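Local coordinates for protein ribonuclease VapC (Haemophilus influenzae, PDB 6NKL) that probably acts as the magnesium-dependent RNase toxin of a toxin-antitoxin pair, cleaving RNA through a PIN-domain fold, at residues B[2-7]-B[107-112]; B[36-41]-B[71-76]; B[79-84]-B[102-107]; B[113-118]-B[127-132]. All blocks are in the same frame, centred on the assembly; numbering follows the deposited sequence.

Contact 1. Residues B[2-7]-B[107-112]; sequences IYMLDT and LSLNAV
Tyr3 and Val112 run side by side on one face of the sheet, pointing the same way, with ring atom CD1 of Tyr3 3.9 Å from CB of Val112. On the other face Met4 reaches toward the end of helix 97-109. Its CG stands anti to the backbone N (chi1 176°), and the chain stays extended until the thioether turns at chi3, carrying CE to 3.7 Å from CD1 of Leu109, whose side chain it meets at about a right angle. Ile2 turns its CG2 branch to the methyl of Ala111, CG2 to CB 3.7 Å. Between these layers two parallel-strand bonds join the backbones: Val112 N donates to Ile2 O (2.8 Å), and Met4 N donates to Val112 O (2.9 Å). Before the strand starts, Asn110 ends the helix in a Schellman motif with positive phi, and a water bridges its carbonyl O to Ile2 N. The first strand of the PIN domain is thus joined to the strand following helix 97-109. Polar bonding is confined to backbone and water, while side chains meet through carbon atoms alone, so directional bonding sets the strand register and apolar contact fills both faces, just before the chain reaches Asp6, a predicted magnesium ligand.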
loop_
_atom_site.group_PDB
_atom_site.type_symbol
_atom_site.label_atom_id
_atom_site.label_comp_id
_atom_site.label_asym_id
_atom_site.label_seq_id
_atom_site.Cartn_x
_atom_site.Cartn_y
_atom_site.Cartn_z
ATOM N N ILE B 2 20.509 1.405 -2.775
ATOM C CA ILE B 2 19.290 2.134 -2.465
ATOM C C ILE B 2 18.952 1.878 -1.011
ATOM O O ILE B 2 18.694 0.735 -0.619
ATOM C CB ILE B 2 18.131 1.724 -3.372
ATOM C CG1 ILE B 2 18.428 2.083 -4.830
ATOM C CG2 ILE B 2 16.859 2.410 -2.871
ATOM C CD1 ILE B 2 17.435 1.469 -5.788
ATOM N N TYR B 3 18.990 2.944 -0.224
ATOM C CA TYR B 3 18.615 2.955 1.181
ATOM C C TYR B 3 17.237 3.610 1.338
ATOM O O TYR B 3 17.073 4.813 1.071
ATOM C CB TYR B 3 19.671 3.731 1.975
ATOM C CG TYR B 3 21.032 3.037 2.099
ATOM C CD1 TYR B 3 21.218 2.008 3.010
ATOM C CD2 TYR B 3 22.129 3.433 1.333
ATOM C CE1 TYR B 3 22.441 1.373 3.137
ATOM C CE2 TYR B 3 23.374 2.791 1.468
ATOM C CZ TYR B 3 23.512 1.774 2.380
ATOM O OH TYR B 3 24.702 1.099 2.540
ATOM N N MET B 4 16.264 2.841 1.821
ATOM C CA MET B 4 14.885 3.310 1.997
ATOM C C MET B 4 14.642 3.558 3.485
ATOM O O MET B 4 14.644 2.625 4.287
ATOM C CB MET B 4 13.882 2.297 1.438
ATOM C CG MET B 4 12.390 2.651 1.673
ATOM S SD MET B 4 11.232 1.544 0.835
ATOM C CE MET B 4 11.387 2.121 -0.872
ATOM N N LEU B 5 14.426 4.808 3.845
ATOM C CA LEU B 5 14.160 5.167 5.227
ATOM C C LEU B 5 12.690 4.915 5.521
ATOM O O LEU B 5 11.812 5.482 4.851
ATOM C CB LEU B 5 14.487 6.629 5.495
ATOM C CG LEU B 5 15.795 7.208 4.983
ATOM C CD1 LEU B 5 15.907 8.580 5.609
ATOM C CD2 LEU B 5 16.934 6.339 5.350
ATOM N N ASP B 6 12.428 4.100 6.527
ATOM C CA ASP B 6 11.059 3.790 6.888
ATOM C C ASP B 6 10.484 4.934 7.734
ATOM O O ASP B 6 11.162 5.901 8.080
ATOM C CB ASP B 6 11.005 2.432 7.582
ATOM C CG ASP B 6 11.181 2.508 9.096
ATOM O OD1 ASP B 6 11.796 3.483 9.606
ATOM O OD2 ASP B 6 10.706 1.543 9.780
ATOM N N THR B 7 9.215 4.813 8.093
ATOM C CA THR B 7 8.537 5.886 8.819
ATOM C C THR B 7 9.111 6.077 10.220
ATOM O O THR B 7 9.191 7.207 10.704
ATOM C CB THR B 7 7.048 5.563 8.895
ATOM O OG1 THR B 7 6.561 5.272 7.578
ATOM C CG2 THR B 7 6.271 6.715 9.515
ATOM N N LEU B 107 11.840 -4.786 -0.706
ATOM C CA LEU B 107 12.098 -6.044 -1.418
ATOM C C LEU B 107 12.001 -5.850 -2.924
ATOM O O LEU B 107 12.829 -6.353 -3.683
ATOM C CB LEU B 107 11.117 -7.128 -0.985
ATOM C CG LEU B 107 11.336 -7.723 0.398
ATOM C CD1 LEU B 107 10.179 -8.615 0.677
ATOM C CD2 LEU B 107 12.649 -8.526 0.444
ATOM N N SER B 108 11.006 -5.101 -3.374
ATOM C CA SER B 108 10.775 -4.957 -4.799
ATOM C C SER B 108 11.874 -4.164 -5.478
ATOM O O SER B 108 12.010 -4.239 -6.698
ATOM C CB SER B 108 9.439 -4.251 -5.065
ATOM O OG SER B 108 9.548 -2.874 -4.717
ATOM N N LEU B 109 12.618 -3.367 -4.731
ATOM C CA LEU B 109 13.698 -2.577 -5.292
ATOM C C LEU B 109 15.065 -3.188 -5.018
ATOM O O LEU B 109 16.068 -2.620 -5.437
ATOM C CB LEU B 109 13.653 -1.153 -4.720
ATOM C CG LEU B 109 12.426 -0.314 -5.069
ATOM C CD1 LEU B 109 12.335 0.900 -4.179
ATOM C CD2 LEU B 109 12.465 0.122 -6.506
ATOM N N ASN B 110 15.111 -4.317 -4.318
ATOM C CA ASN B 110 16.312 -4.791 -3.611
ATOM C C ASN B 110 17.030 -3.648 -2.887
ATOM O O ASN B 110 18.255 -3.505 -2.919
ATOM C CB ASN B 110 17.244 -5.534 -4.564
ATOM C CG ASN B 110 18.205 -6.457 -3.835
ATOM O OD1 ASN B 110 17.856 -7.103 -2.841
ATOM N ND2 ASN B 110 19.437 -6.500 -4.317
ATOM N N ALA B 111 16.244 -2.863 -2.165
ATOM C CA ALA B 111 16.771 -1.814 -1.317
ATOM C C ALA B 111 17.084 -2.358 0.065
ATOM O O ALA B 111 16.590 -3.407 0.488
ATOM C CB ALA B 111 15.772 -0.660 -1.195
ATOM N N VAL B 112 17.933 -1.630 0.770
ATOM C CA VAL B 112 18.176 -1.875 2.187
ATOM C C VAL B 112 17.217 -0.974 2.957
ATOM O O VAL B 112 17.214 0.239 2.757
ATOM C CB VAL B 112 19.637 -1.573 2.551
ATOM C CG1 VAL B 112 19.861 -1.649 4.052
ATOM C CG2 VAL B 112 20.581 -2.553 1.807
HETATM O O HOH W 1 19.950 -1.361 -3.377
#

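Contact 2. Residues B[36-41]-B[71-76]; sequences MSFITY and LYPNEQ
Met36 lies in strand 33-37, next to the edge strand 69-71 of the parallel PIN-domain sheet, and its carbonyl O accepts a bond from Leu71 N at 3.0 Å. Ser37, paired with Leu71 in the bridge, closes the strand and N-caps helix 38-49: its OG receives Ile39 N at 3.1 Å and also bonds the ring of His105 on helix 97-109. Phe38 opens the helix. Its N donates to Leu71 O at 3.1 Å, in the carbonyl plane though bent at the hydrogen, and that same oxygen lies at the edge of the phenyl ring. The ring carbon CG is held between the backbone N and the carbonyl carbon (chi1 76°), which turns the phenyl group toward Pro73. CD of Pro73 rests over one face in a CH-pi contact, 4.1 Å from the centroid, while CG1 of Ile39 lies against the opposite face. Tyr72 brings its CE1 to 3.7 Å from CB of Phe38. Trp101 of the second subunit meets the Phe38 ring edge-to-face, so this strand-to-helix junction also contributes to the dimer interface. One turn further on, Tyr41 receives the far end of Tyr72, whose OH sits 3.6 Å from both CD2 and CE2 of the Tyr41 ring.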
loop_
_atom_site.group_PDB
_atom_site.type_symbol
_atom_site.label_atom_id
_atom_site.label_comp_id
_atom_site.label_asym_id
_atom_site.label_seq_id
_atom_site.Cartn_x
_atom_site.Cartn_y
_atom_site.Cartn_z
ATOM N N MET B 36 12.302 7.162 0.210
ATOM C CA MET B 36 11.247 6.727 1.107
ATOM C C MET B 36 10.147 6.126 0.264
ATOM O O MET B 36 9.992 6.474 -0.904
ATOM C CB MET B 36 10.687 7.881 1.957
ATOM C CG MET B 36 9.870 8.866 1.210
ATOM S SD MET B 36 9.161 10.096 2.319
ATOM C CE MET B 36 10.585 11.056 2.715
ATOM N N SER B 37 9.409 5.195 0.851
ATOM C CA SER B 37 8.258 4.632 0.160
ATOM C C SER B 37 7.128 5.659 0.139
ATOM O O SER B 37 7.031 6.540 1.013
ATOM C CB SER B 37 7.822 3.321 0.834
ATOM O OG SER B 37 6.560 2.854 0.375
ATOM N N PHE B 38 6.295 5.567 -0.904
ATOM C CA PHE B 38 5.039 6.318 -0.951
ATOM C C PHE B 38 4.195 6.104 0.295
ATOM O O PHE B 38 3.434 6.994 0.685
ATOM C CB PHE B 38 4.218 5.930 -2.182
ATOM C CG PHE B 38 3.526 4.605 -2.058
ATOM C CD1 PHE B 38 4.223 3.426 -2.238
ATOM C CD2 PHE B 38 2.171 4.547 -1.779
ATOM C CE1 PHE B 38 3.597 2.204 -2.111
ATOM C CE2 PHE B 38 1.534 3.331 -1.669
ATOM C CZ PHE B 38 2.240 2.159 -1.828
ATOM N N ILE B 39 4.304 4.932 0.928
ATOM C CA ILE B 39 3.596 4.693 2.177
ATOM C C ILE B 39 3.981 5.746 3.185
ATOM O O ILE B 39 3.126 6.406 3.785
ATOM C CB ILE B 39 3.911 3.289 2.729
ATOM C CG1 ILE B 39 3.439 2.219 1.730
ATOM C CG2 ILE B 39 3.314 3.140 4.116
ATOM C CD1 ILE B 39 1.931 1.993 1.681
ATOM N N THR B 40 5.285 5.910 3.379
ATOM C CA THR B 40 5.802 6.827 4.380
ATOM C C THR B 40 5.418 8.259 4.028
ATOM O O THR B 40 5.054 9.052 4.902
ATOM C CB THR B 40 7.328 6.662 4.495
ATOM O OG1 THR B 40 7.656 5.352 5.006
ATOM C CG2 THR B 40 7.942 7.738 5.433
ATOM N N TYR B 41 5.465 8.598 2.745
ATOM C CA TYR B 41 5.091 9.946 2.332
ATOM C C TYR B 41 3.627 10.216 2.667
ATOM O O TYR B 41 3.263 11.310 3.096
ATOM C CB TYR B 41 5.369 10.084 0.834
ATOM C CG TYR B 41 4.998 11.385 0.174
ATOM C CD1 TYR B 41 5.485 12.578 0.650
ATOM C CD2 TYR B 41 4.209 11.405 -0.989
ATOM C CE1 TYR B 41 5.202 13.762 0.033
ATOM C CE2 TYR B 41 3.887 12.596 -1.611
ATOM C CZ TYR B 41 4.412 13.780 -1.096
ATOM O OH TYR B 41 4.145 14.992 -1.676
ATOM N N LEU B 71 9.325 7.005 -3.828
ATOM C CA LEU B 71 9.192 6.022 -4.891
ATOM C C LEU B 71 7.799 5.390 -4.879
ATOM O O LEU B 71 7.183 5.195 -3.816
ATOM C CB LEU B 71 10.261 4.936 -4.749
ATOM C CG LEU B 71 11.727 5.340 -4.846
ATOM C CD1 LEU B 71 12.591 4.105 -4.865
ATOM C CD2 LEU B 71 11.997 6.162 -6.075
ATOM N N TYR B 72 7.321 5.048 -6.073
ATOM C CA TYR B 72 5.962 4.554 -6.256
ATOM C C TYR B 72 5.983 3.132 -6.787
ATOM O O TYR B 72 6.960 2.714 -7.409
ATOM C CB TYR B 72 5.189 5.486 -7.192
ATOM C CG TYR B 72 5.013 6.807 -6.500
ATOM C CD1 TYR B 72 3.903 7.047 -5.720
ATOM C CD2 TYR B 72 6.026 7.784 -6.537
ATOM C CE1 TYR B 72 3.757 8.244 -5.019
ATOM C CE2 TYR B 72 5.886 8.993 -5.867
ATOM C CZ TYR B 72 4.748 9.220 -5.105
ATOM O OH TYR B 72 4.610 10.408 -4.434
ATOM N N PRO B 73 4.953 2.348 -6.507
ATOM C CA PRO B 73 5.073 0.904 -6.689
ATOM C C PRO B 73 4.981 0.500 -8.142
ATOM O O PRO B 73 4.501 1.246 -8.994
ATOM C CB PRO B 73 3.885 0.355 -5.909
ATOM C CG PRO B 73 2.883 1.417 -5.973
ATOM C CD PRO B 73 3.655 2.711 -5.897
ATOM N N ASN B 74 5.442 -0.720 -8.402
ATOM C CA ASN B 74 5.086 -1.427 -9.623
ATOM C C ASN B 74 4.742 -2.852 -9.227
ATOM O O ASN B 74 4.603 -3.174 -8.043
ATOM C CB ASN B 74 6.199 -1.329 -10.674
ATOM C CG ASN B 74 7.473 -1.976 -10.231
ATOM O OD1 ASN B 74 7.669 -2.220 -9.036
ATOM N ND2 ASN B 74 8.366 -2.260 -11.191
ATOM N N GLU B 75 4.590 -3.710 -10.226
ATOM C CA GLU B 75 4.013 -5.021 -9.989
ATOM C C GLU B 75 4.778 -5.794 -8.932
ATOM O O GLU B 75 4.170 -6.557 -8.171
ATOM C CB GLU B 75 3.976 -5.806 -11.297
ATOM C CG GLU B 75 3.624 -7.251 -11.075
ATOM C CD GLU B 75 3.405 -8.029 -12.364
ATOM O OE1 GLU B 75 4.301 -8.015 -13.240
ATOM O OE2 GLU B 75 2.348 -8.683 -12.464
ATOM N N GLN B 76 6.101 -5.609 -8.848
ATOM C CA GLN B 76 6.905 -6.456 -7.962
ATOM C C GLN B 76 6.518 -6.300 -6.501
ATOM O O GLN B 76 6.601 -7.263 -5.746
ATOM C CB GLN B 76 8.407 -6.160 -8.112
ATOM C CG GLN B 76 8.959 -6.423 -9.515
ATOM C CD GLN B 76 8.837 -7.868 -9.924
ATOM O OE1 GLN B 76 9.249 -8.765 -9.177
ATOM N NE2 GLN B 76 8.237 -8.113 -11.108
#

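Contact 3. Residues B[79-84]-B[102-107]; sequences LHYGKW and IACHAL
Helices 79-84 and 102-107 pass at 8.9 Å between their axes, their directions 128° apart, and draw closest in backbone at His80 and Cys104. This is helix-helix packing within the PIN domain, where helix 75-89 lies against helix 97-109 without a hydrogen bond between the two segments. The flat groups of the first helix take up the aliphatic side chain of Leu107. CB of Leu107 sits squarely over the His80 imidazole, 3.7 Å from the centroid and only 11° off the ring normal, a CH-pi contact. With CG of Leu107 anti to its carbonyl carbon (chi1 -73°), the CD1 branch continues past the imidazole to the indole of Trp84, which it meets at 3.8 Å from both CD1 and NE1; the two side chains cross at about a right angle. Trp84 is further walled in by Ile124, Thr125 and Asp126 of the loop leading into strand 128-131. Tyr81 is engaged mainly beyond this pair: its ring stacks on Trp101, and its OH bonds Asn97 of its own chain and Asn98 of the second subunit. Cys104 approaches Tyr81 from the root of the side chain, with an oblique sulfur-aromatic contact to the ring, and its SG lies 3.4 Å from CA of Tyr81.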
loop_
_atom_site.group_PDB
_atom_site.type_symbol
_atom_site.label_atom_id
_atom_site.label_comp_id
_atom_site.label_asym_id
_atom_site.label_seq_id
_atom_site.Cartn_x
_atom_site.Cartn_y
_atom_site.Cartn_z
ATOM N N LEU B 79 3.720 -8.850 -5.753
ATOM C CA LEU B 79 4.192 -10.225 -5.616
ATOM C C LEU B 79 4.766 -10.462 -4.232
ATOM O O LEU B 79 4.434 -11.457 -3.573
ATOM C CB LEU B 79 5.231 -10.537 -6.706
ATOM C CG LEU B 79 4.726 -10.213 -8.130
ATOM C CD1 LEU B 79 5.776 -10.412 -9.196
ATOM C CD2 LEU B 79 3.462 -11.049 -8.465
ATOM N N HIS B 80 5.622 -9.540 -3.758
ATOM C CA HIS B 80 6.211 -9.716 -2.430
ATOM C C HIS B 80 5.172 -9.591 -1.340
ATOM O O HIS B 80 5.230 -10.306 -0.333
ATOM C CB HIS B 80 7.322 -8.703 -2.187
ATOM C CG HIS B 80 8.551 -8.952 -2.999
ATOM N ND1 HIS B 80 9.485 -9.902 -2.649
ATOM C CD2 HIS B 80 9.010 -8.363 -4.131
ATOM C CE1 HIS B 80 10.459 -9.899 -3.540
ATOM N NE2 HIS B 80 10.192 -8.979 -4.451
ATOM N N TYR B 81 4.253 -8.634 -1.472
ATOM C CA TYR B 81 3.231 -8.488 -0.443
ATOM C C TYR B 81 2.362 -9.739 -0.353
ATOM O O TYR B 81 2.050 -10.199 0.744
ATOM C CB TYR B 81 2.377 -7.262 -0.721
ATOM C CG TYR B 81 1.343 -6.974 0.341
ATOM C CD1 TYR B 81 1.590 -6.055 1.340
ATOM C CD2 TYR B 81 0.122 -7.613 0.342
ATOM C CE1 TYR B 81 0.643 -5.785 2.306
ATOM C CE2 TYR B 81 -0.835 -7.332 1.299
ATOM C CZ TYR B 81 -0.565 -6.435 2.279
ATOM O OH TYR B 81 -1.532 -6.149 3.231
ATOM N N GLY B 82 1.967 -10.314 -1.500
ATOM C CA GLY B 82 1.154 -11.519 -1.464
ATOM C C GLY B 82 1.840 -12.676 -0.760
ATOM O O GLY B 82 1.212 -13.412 0.003
ATOM N N LYS B 83 3.136 -12.869 -1.020
ATOM C CA LYS B 83 3.856 -13.960 -0.374
ATOM C C LYS B 83 3.906 -13.752 1.124
ATOM O O LYS B 83 3.587 -14.654 1.902
ATOM C CB LYS B 83 5.278 -14.065 -0.929
ATOM C CG LYS B 83 6.058 -15.258 -0.397
ATOM C CD LYS B 83 7.577 -15.020 -0.429
ATOM C CE LYS B 83 8.017 -14.512 -1.804
ATOM N NZ LYS B 83 9.472 -14.124 -1.861
ATOM N N TRP B 84 4.303 -12.551 1.552
ATOM C CA TRP B 84 4.599 -12.346 2.958
ATOM C C TRP B 84 3.335 -12.115 3.765
ATOM O O TRP B 84 3.257 -12.552 4.915
ATOM C CB TRP B 84 5.607 -11.186 3.115
ATOM C CG TRP B 84 6.972 -11.672 2.765
ATOM C CD1 TRP B 84 7.709 -11.374 1.657
ATOM C CD2 TRP B 84 7.739 -12.605 3.517
ATOM N NE1 TRP B 84 8.901 -12.056 1.682
ATOM C CE2 TRP B 84 8.939 -12.829 2.813
ATOM C CE3 TRP B 84 7.523 -13.277 4.715
ATOM C CZ2 TRP B 84 9.932 -13.703 3.275
ATOM C CZ3 TRP B 84 8.510 -14.146 5.184
ATOM C CH2 TRP B 84 9.697 -14.359 4.458
ATOM N N ILE B 102 5.873 -1.244 3.302
ATOM C CA ILE B 102 7.176 -0.600 3.193
ATOM C C ILE B 102 8.260 -1.650 2.993
ATOM O O ILE B 102 9.081 -1.555 2.069
ATOM C CB ILE B 102 7.424 0.273 4.440
ATOM C CG1 ILE B 102 6.500 1.480 4.429
ATOM C CG2 ILE B 102 8.868 0.812 4.516
ATOM C CD1 ILE B 102 6.500 2.233 5.754
ATOM N N ALA B 103 8.211 -2.719 3.793
ATOM C CA ALA B 103 9.170 -3.811 3.643
ATOM C C ALA B 103 9.114 -4.396 2.238
ATOM O O ALA B 103 10.150 -4.622 1.596
ATOM C CB ALA B 103 8.905 -4.891 4.697
ATOM N N CYS B 104 7.902 -4.649 1.739
ATOM C CA CYS B 104 7.773 -5.228 0.411
ATOM C C CYS B 104 8.243 -4.251 -0.655
ATOM O O CYS B 104 8.767 -4.672 -1.691
ATOM C CB CYS B 104 6.319 -5.644 0.155
ATOM S SG CYS B 104 5.839 -7.000 1.241
ATOM N N HIS B 105 8.039 -2.948 -0.440
ATOM C CA HIS B 105 8.617 -1.971 -1.357
ATOM C C HIS B 105 10.131 -2.124 -1.433
ATOM O O HIS B 105 10.708 -2.222 -2.524
ATOM C CB HIS B 105 8.261 -0.577 -0.929
ATOM C CG HIS B 105 8.259 0.407 -2.050
ATOM N ND1 HIS B 105 7.617 1.627 -1.965
ATOM C CD2 HIS B 105 8.826 0.363 -3.280
ATOM C CE1 HIS B 105 7.757 2.272 -3.112
ATOM N NE2 HIS B 105 8.504 1.539 -3.916
ATOM N N ALA B 106 10.793 -2.157 -0.279
ATOM C CA ALA B 106 12.232 -2.393 -0.277
ATOM C C ALA B 106 12.581 -3.707 -0.981
ATOM O O ALA B 106 13.508 -3.748 -1.794
ATOM C CB ALA B 106 12.763 -2.396 1.155
ATOM N N LEU B 107 11.840 -4.786 -0.706
ATOM C CA LEU B 107 12.098 -6.044 -1.418
ATOM C C LEU B 107 12.001 -5.850 -2.924
ATOM O O LEU B 107 12.829 -6.353 -3.683
ATOM C CB LEU B 107 11.117 -7.128 -0.985
ATOM C CG LEU B 107 11.336 -7.723 0.398
ATOM C CD1 LEU B 107 10.179 -8.615 0.677
ATOM C CD2 LEU B 107 12.649 -8.526 0.444
#

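Contact 4. Residues B[113-118]-B[127-132]; sequences LITHNV and LQWQDW
Ile114 places CG2 anti to the backbone N and CG1 anti to the carbonyl carbon (chi1 -56°), and this brings both branches against the indole of Trp132. CD1 lies over the five-membered ring, 3.7 Å from its centroid, while CG2 approaches CG of Trp132 at 3.6 Å. The indole is held in rotation by its own strand: NE1 donates to OE1 of Gln130 at 3.0 Å, near the ring plane. On the other face of the sheet, chi1 of 62° sets the Trp129 indole between its backbone N and carbonyl carbon, close to Thr115, whose methyl CG2 lies 3.4 Å from CE3 of the ring. Thr115 sends its hydroxyl elsewhere, to OD2 of Asp6, a predicted magnesium ligand. Through the backbone, Leu113 N donates to Gln128 O (2.8 Å), Gln130 N to Leu113 O and Thr115 N to Gln130 O. Beyond the strand end Asn117 N bonds OD2 of Asp131 at 3.1 Å, from above the carboxylate plane, while OD1 bonds Thr133. Strand 128-131 is thereby fixed as the outer strand of the parallel PIN-domain sheet, next to strand 112-115, whose C-terminal end carries Thr115 beside the probable metal site.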
loop_
_atom_site.group_PDB
_atom_site.type_symbol
_atom_site.label_atom_id
_atom_site.label_comp_id
_atom_site.label_asym_id
_atom_site.label_seq_id
_atom_site.Cartn_x
_atom_site.Cartn_y
_atom_site.Cartn_z
ATOM N N LEU B 113 16.381 -1.549 3.805
ATOM C CA LEU B 113 15.421 -0.743 4.555
ATOM C C LEU B 113 16.063 -0.287 5.861
ATOM O O LEU B 113 16.594 -1.106 6.617
ATOM C CB LEU B 113 14.136 -1.526 4.826
ATOM C CG LEU B 113 12.999 -0.766 5.519
ATOM C CD1 LEU B 113 12.392 0.276 4.576
ATOM C CD2 LEU B 113 11.915 -1.701 6.016
ATOM N N ILE B 114 16.015 1.025 6.105
ATOM C CA ILE B 114 16.561 1.654 7.303
ATOM C C ILE B 114 15.430 1.933 8.280
ATOM O O ILE B 114 14.467 2.629 7.941
ATOM C CB ILE B 114 17.285 2.967 6.980
ATOM C CG1 ILE B 114 18.381 2.783 5.936
ATOM C CG2 ILE B 114 17.912 3.509 8.251
ATOM C CD1 ILE B 114 19.294 1.627 6.208
ATOM N N THR B 115 15.571 1.451 9.510
ATOM C CA THR B 115 14.469 1.472 10.449
ATOM C C THR B 115 14.978 1.894 11.831
ATOM O O THR B 115 16.166 2.170 12.032
ATOM C CB THR B 115 13.789 0.100 10.467
ATOM O OG1 THR B 115 12.650 0.137 11.321
ATOM C CG2 THR B 115 14.733 -0.900 10.976
ATOM N N HIS B 116 14.045 2.016 12.769
ATOM C CA HIS B 116 14.345 2.215 14.183
ATOM C C HIS B 116 13.343 1.380 14.951
ATOM O O HIS B 116 12.131 1.600 14.826
ATOM C CB HIS B 116 14.223 3.678 14.609
ATOM C CG HIS B 116 14.253 3.879 16.098
ATOM N ND1 HIS B 116 15.395 3.695 16.853
ATOM C CD2 HIS B 116 13.281 4.232 16.972
ATOM C CE1 HIS B 116 15.127 3.940 18.123
ATOM N NE2 HIS B 116 13.854 4.277 18.222
ATOM N N ASN B 117 13.837 0.402 15.689
ATOM C CA ASN B 117 13.023 -0.309 16.664
ATOM C C ASN B 117 11.811 -0.992 16.017
ATOM O O ASN B 117 10.673 -0.875 16.479
ATOM C CB ASN B 117 12.602 0.662 17.766
ATOM C CG ASN B 117 12.277 -0.033 19.066
ATOM O OD1 ASN B 117 12.554 -1.228 19.240
ATOM N ND2 ASN B 117 11.686 0.716 19.997
ATOM N N VAL B 118 12.062 -1.725 14.936
ATOM C CA VAL B 118 11.063 -2.619 14.359
ATOM C C VAL B 118 11.716 -3.985 14.198
ATOM O O VAL B 118 12.046 -4.406 13.087
ATOM C CB VAL B 118 10.527 -2.086 13.016
ATOM C CG1 VAL B 118 9.579 -3.046 12.410
ATOM C CG2 VAL B 118 9.825 -0.740 13.218
ATOM N N LEU B 127 14.396 -9.781 3.593
ATOM C CA LEU B 127 14.508 -8.332 3.658
ATOM C C LEU B 127 15.898 -7.949 4.121
ATOM O O LEU B 127 16.367 -8.435 5.151
ATOM C CB LEU B 127 13.463 -7.768 4.619
ATOM C CG LEU B 127 13.540 -6.279 4.898
ATOM C CD1 LEU B 127 13.329 -5.535 3.617
ATOM C CD2 LEU B 127 12.492 -5.914 5.915
ATOM N N GLN B 128 16.539 -7.057 3.386
ATOM C CA GLN B 128 17.771 -6.434 3.848
ATOM C C GLN B 128 17.412 -5.166 4.625
ATOM O O GLN B 128 16.762 -4.265 4.086
ATOM C CB GLN B 128 18.671 -6.117 2.656
ATOM C CG GLN B 128 19.000 -7.348 1.791
ATOM C CD GLN B 128 19.995 -7.009 0.713
ATOM O OE1 GLN B 128 21.120 -6.603 1.002
ATOM N NE2 GLN B 128 19.586 -7.160 -0.544
ATOM N N TRP B 129 17.804 -5.100 5.893
ATOM C CA TRP B 129 17.507 -3.915 6.667
ATOM C C TRP B 129 18.560 -3.693 7.741
ATOM O O TRP B 129 19.366 -4.575 8.074
ATOM C CB TRP B 129 16.113 -3.994 7.288
ATOM C CG TRP B 129 15.995 -5.123 8.220
ATOM C CD1 TRP B 129 15.880 -6.435 7.900
ATOM C CD2 TRP B 129 16.016 -5.049 9.640
ATOM N NE1 TRP B 129 15.808 -7.189 9.039
ATOM C CE2 TRP B 129 15.881 -6.362 10.125
ATOM C CE3 TRP B 129 16.104 -3.994 10.552
ATOM C CZ2 TRP B 129 15.857 -6.657 11.488
ATOM C CZ3 TRP B 129 16.084 -4.279 11.903
ATOM C CH2 TRP B 129 15.954 -5.603 12.360
ATOM N N GLN B 130 18.541 -2.469 8.254
ATOM C CA GLN B 130 19.498 -1.975 9.221
ATOM C C GLN B 130 18.787 -0.957 10.088
ATOM O O GLN B 130 17.935 -0.209 9.604
ATOM C CB GLN B 130 20.703 -1.313 8.561
ATOM C CG GLN B 130 21.485 -2.300 7.670
ATOM C CD GLN B 130 22.578 -1.640 6.843
ATOM O OE1 GLN B 130 22.977 -0.505 7.103
ATOM N NE2 GLN B 130 23.047 -2.349 5.817
ATOM N N ASP B 131 19.156 -0.935 11.366
ATOM C CA ASP B 131 18.708 0.073 12.328
ATOM C C ASP B 131 19.875 1.041 12.464
ATOM O O ASP B 131 20.891 0.718 13.074
ATOM C CB ASP B 131 18.321 -0.577 13.659
ATOM C CG ASP B 131 17.799 0.424 14.684
ATOM O OD1 ASP B 131 18.300 1.571 14.662
ATOM O OD2 ASP B 131 16.900 0.071 15.501
ATOM N N TRP B 132 19.761 2.203 11.842
ATOM C CA TRP B 132 20.854 3.160 11.866
ATOM C C TRP B 132 20.920 3.944 13.163
ATOM O O TRP B 132 21.724 4.871 13.246
ATOM C CB TRP B 132 20.751 4.131 10.687
ATOM C CG TRP B 132 21.354 3.628 9.426
ATOM C CD1 TRP B 132 21.852 2.392 9.203
ATOM C CD2 TRP B 132 21.513 4.352 8.205
ATOM N NE1 TRP B 132 22.330 2.285 7.916
ATOM C CE2 TRP B 132 22.139 3.484 7.284
ATOM C CE3 TRP B 132 21.226 5.663 7.808
ATOM C CZ2 TRP B 132 22.459 3.875 5.994
ATOM C CZ3 TRP B 132 21.547 6.049 6.541
ATOM C CH2 TRP B 132 22.142 5.153 5.635
#

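From the N terminus, strand 2-5 enters contact 1 at once, but its partner arrives only after about a hundred residues, so contact 1 closes the longest loop. Contacts 2 and 3 both fall within that loop, one after the other without crossing: contact 2 closes the excursion through helices 38-49 and 54-67, and contact 3 the shorter excursion from helix 75-89 round to helix 97-109. Contact 4 follows contact 1 in series, closing the short connection after strand 112-115. Contacts 1, 2 and 4 all reach the central sheet, with contacts 2 and 4 about 17 Å apart between centres. Helix 97-109 joins the sets: Leu71 packs on Leu109, and Ile102 on Leu113.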